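Local coordinates for protein hypothetical glycoside hydrolase (Bacteroides vulgatus, PDB 3S30) that is of unproven function but is probably a carbohydrate-active protein, possibly a glycoside hydrolase, with a galactose-binding-like domain that holds a sodium ion, at residues A[245-250]-A[269-274]. Sequence-based numbering, arbitrary orientation.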
loop_
_atom_site.group_PDB
_atom_site.type_symbol
_atom_site.label_atom_id
_atom_site.label_comp_id
_atom_site.label_asym_id
_atom_site.label_seq_id
_atom_site.Cartn_x
_atom_site.Cartn_y
_atom_site.Cartn_z
ATOM N N VAL A 245 0.132 14.731 -2.828
ATOM C CA VAL A 245 -0.626 14.219 -1.691
ATOM C C VAL A 245 -0.491 12.708 -1.649
ATOM O O VAL A 245 -0.230 12.063 -2.671
ATOM C CB VAL A 245 -2.134 14.679 -1.686
ATOM C CG1 VAL A 245 -2.235 16.226 -1.838
ATOM C CG2 VAL A 245 -2.966 13.957 -2.775
ATOM N N PHE A 246 -0.627 12.159 -0.449
ATOM C CA PHE A 246 -0.474 10.735 -0.221
ATOM C C PHE A 246 -1.846 10.090 -0.114
ATOM O O PHE A 246 -2.856 10.782 -0.057
ATOM C CB PHE A 246 0.337 10.488 1.055
ATOM C CG PHE A 246 -0.388 10.840 2.352
ATOM C CD1 PHE A 246 -1.151 9.891 3.017
ATOM C CD2 PHE A 246 -0.245 12.093 2.929
ATOM C CE1 PHE A 246 -1.789 10.195 4.225
ATOM C CE2 PHE A 246 -0.876 12.402 4.136
ATOM C CZ PHE A 246 -1.650 11.449 4.779
ATOM N N ASN A 247 -1.887 8.764 -0.068
ATOM C CA ASN A 247 -3.162 8.079 0.124
ATOM C C ASN A 247 -3.034 6.982 1.169
ATOM O O ASN A 247 -1.995 6.361 1.305
ATOM C CB ASN A 247 -3.718 7.528 -1.206
ATOM C CG ASN A 247 -5.242 7.317 -1.171
ATOM O OD1 ASN A 247 -5.886 7.531 -0.150
ATOM N ND2 ASN A 247 -5.808 6.876 -2.284
ATOM N N ILE A 248 -4.100 6.801 1.936
ATOM C CA ILE A 248 -4.249 5.674 2.844
ATOM C C ILE A 248 -5.695 5.209 2.707
ATOM O O ILE A 248 -6.630 6.021 2.791
ATOM C CB ILE A 248 -3.976 6.069 4.323
ATOM C CG1 ILE A 248 -2.513 6.480 4.522
ATOM C CG2 ILE A 248 -4.324 4.912 5.294
ATOM C CD1 ILE A 248 -2.177 6.833 6.007
ATOM N N TYR A 249 -5.875 3.912 2.479
ATOM C CA TYR A 249 -7.203 3.308 2.507
ATOM C C TYR A 249 -7.159 1.798 2.785
ATOM O O TYR A 249 -6.095 1.169 2.804
ATOM C CB TYR A 249 -7.959 3.591 1.205
ATOM C CG TYR A 249 -7.391 2.937 -0.035
ATOM C CD1 TYR A 249 -6.380 3.548 -0.764
ATOM C CD2 TYR A 249 -7.895 1.726 -0.507
ATOM C CE1 TYR A 249 -5.871 2.974 -1.907
ATOM C CE2 TYR A 249 -7.377 1.134 -1.651
ATOM C CZ TYR A 249 -6.356 1.765 -2.343
ATOM O OH TYR A 249 -5.830 1.204 -3.488
ATOM N N ALA A 250 -8.340 1.229 3.010
ATOM C CA ALA A 250 -8.473 -0.196 3.260
ATOM C C ALA A 250 -9.741 -0.694 2.603
ATOM O O ALA A 250 -10.726 0.042 2.497
ATOM C CB ALA A 250 -8.494 -0.487 4.759
ATOM N N ASN A 269 -11.589 4.404 -9.433
ATOM C CA ASN A 269 -13.012 4.255 -9.677
ATOM C C ASN A 269 -13.872 4.529 -8.455
ATOM O O ASN A 269 -14.834 3.811 -8.194
ATOM C CB ASN A 269 -13.275 2.841 -10.191
ATOM C CG ASN A 269 -13.334 2.780 -11.678
ATOM O OD1 ASN A 269 -12.508 2.127 -12.319
ATOM N ND2 ASN A 269 -14.298 3.483 -12.250
ATOM N N ASN A 270 -13.522 5.574 -7.709
ATOM C CA ASN A 270 -14.262 5.967 -6.510
ATOM C C ASN A 270 -14.400 4.819 -5.482
ATOM O O ASN A 270 -15.315 4.819 -4.670
ATOM C CB ASN A 270 -15.644 6.521 -6.928
ATOM C CG ASN A 270 -16.341 7.306 -5.814
ATOM O OD1 ASN A 270 -15.812 8.291 -5.303
ATOM N ND2 ASN A 270 -17.537 6.866 -5.441
ATOM N N TYR A 271 -13.487 3.847 -5.520
ATOM C CA TYR A 271 -13.561 2.645 -4.659
ATOM C C TYR A 271 -14.825 1.784 -4.918
ATOM O O TYR A 271 -15.326 1.114 -4.011
ATOM C CB TYR A 271 -13.385 3.037 -3.165
ATOM C CG TYR A 271 -12.136 3.881 -2.965
ATOM C CD1 TYR A 271 -10.904 3.284 -2.736
ATOM C CD2 TYR A 271 -12.179 5.270 -3.082
ATOM C CE1 TYR A 271 -9.748 4.045 -2.596
ATOM C CE2 TYR A 271 -11.031 6.041 -2.956
ATOM C CZ TYR A 271 -9.814 5.420 -2.713
ATOM O OH TYR A 271 -8.671 6.175 -2.585
ATOM N N GLU A 272 -15.310 1.810 -6.170
ATOM C CA GLU A 272 -16.493 1.039 -6.604
ATOM C C GLU A 272 -16.105 -0.271 -7.290
ATOM O O GLU A 272 -15.204 -0.305 -8.138
ATOM C CB GLU A 272 -17.370 1.830 -7.589
ATOM C CG GLU A 272 -17.976 3.115 -7.046
ATOM C CD GLU A 272 -18.990 2.897 -5.933
ATOM O OE1 GLU A 272 -19.451 1.753 -5.745
ATOM O OE2 GLU A 272 -19.317 3.883 -5.239
ATOM N N HIS A 273 -16.811 -1.337 -6.924
ATOM C CA HIS A 273 -16.647 -2.658 -7.532
ATOM C C HIS A 273 -17.824 -3.498 -7.075
ATOM O O HIS A 273 -18.353 -3.284 -5.993
ATOM C CB HIS A 273 -15.323 -3.317 -7.106
ATOM C CG HIS A 273 -14.856 -4.388 -8.041
ATOM N ND1 HIS A 273 -15.350 -5.675 -8.006
ATOM C CD2 HIS A 273 -13.957 -4.358 -9.050
ATOM C CE1 HIS A 273 -14.772 -6.393 -8.954
ATOM N NE2 HIS A 273 -13.922 -5.617 -9.602
ATOM N N GLU A 274 -18.245 -4.452 -7.891
ATOM C CA GLU A 274 -19.442 -5.243 -7.572
ATOM C C GLU A 274 -19.213 -6.187 -6.373
ATOM O O GLU A 274 -20.161 -6.599 -5.719
ATOM C CB GLU A 274 -19.910 -6.006 -8.817
ATOM C CG GLU A 274 -21.419 -6.286 -8.873
ATOM C CD GLU A 274 -21.957 -6.435 -10.304
ATOM O OE1 GLU A 274 -21.157 -6.351 -11.266
ATOM O OE2 GLU A 274 -23.189 -6.627 -10.463
#
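Tyr249, on the strand that begins at Asn247, and Tyr271, in the loop of 269-274, are the nearest residues of the two backbones, CA atoms 9.6 Å apart, so side chains alone bridge the two backbones. The loop reverses in a type I' beta turn from Asn269 to Glu272, closed by the backbone bond from Glu272 N to Asn269 O (2.9 Å), with Asn270 and Tyr271 at its two central positions. From there Tyr271, its CG anti to the carbonyl carbon, reaches back to the strand. The two tyrosines form a T-shaped pair: Tyr271 turns an edge toward a face of Tyr249, ring centres 5.0 Å apart and planes at 66°. CE1 of Tyr271 sits above the middle of the Tyr249 ring, 3.6 Å from its CD2 and 3.7 Å from its CG. Tyr249 CG lies between its own backbone N and carbonyl carbon (chi1 67°), a setting that presents the ring face to the incoming edge. The strand belongs to the antiparallel beta framework of a galactose-binding-like domain, paired with strands 276-281 and 317-324; on its other side Ile248 packs against Phe294, Leu296 and Ile342. Replacing Tyr249 by an alanine would probably open a gap beneath CE1 of Tyr271 and leave that ring freer to shift. Farther along the Tyr271 ring, the hydroxyl OH meets the side-chain amide of Asn247, which arrives from the opposite direction with its plane turned 79° from the ring. The loop has further ties: Tyr271 O accepts a hydrogen bond from Tyr303 OH, and Glu272 OE2 bonds to His302 NE2 and, weakly, to Asn270 ND2 at 3.5 Å.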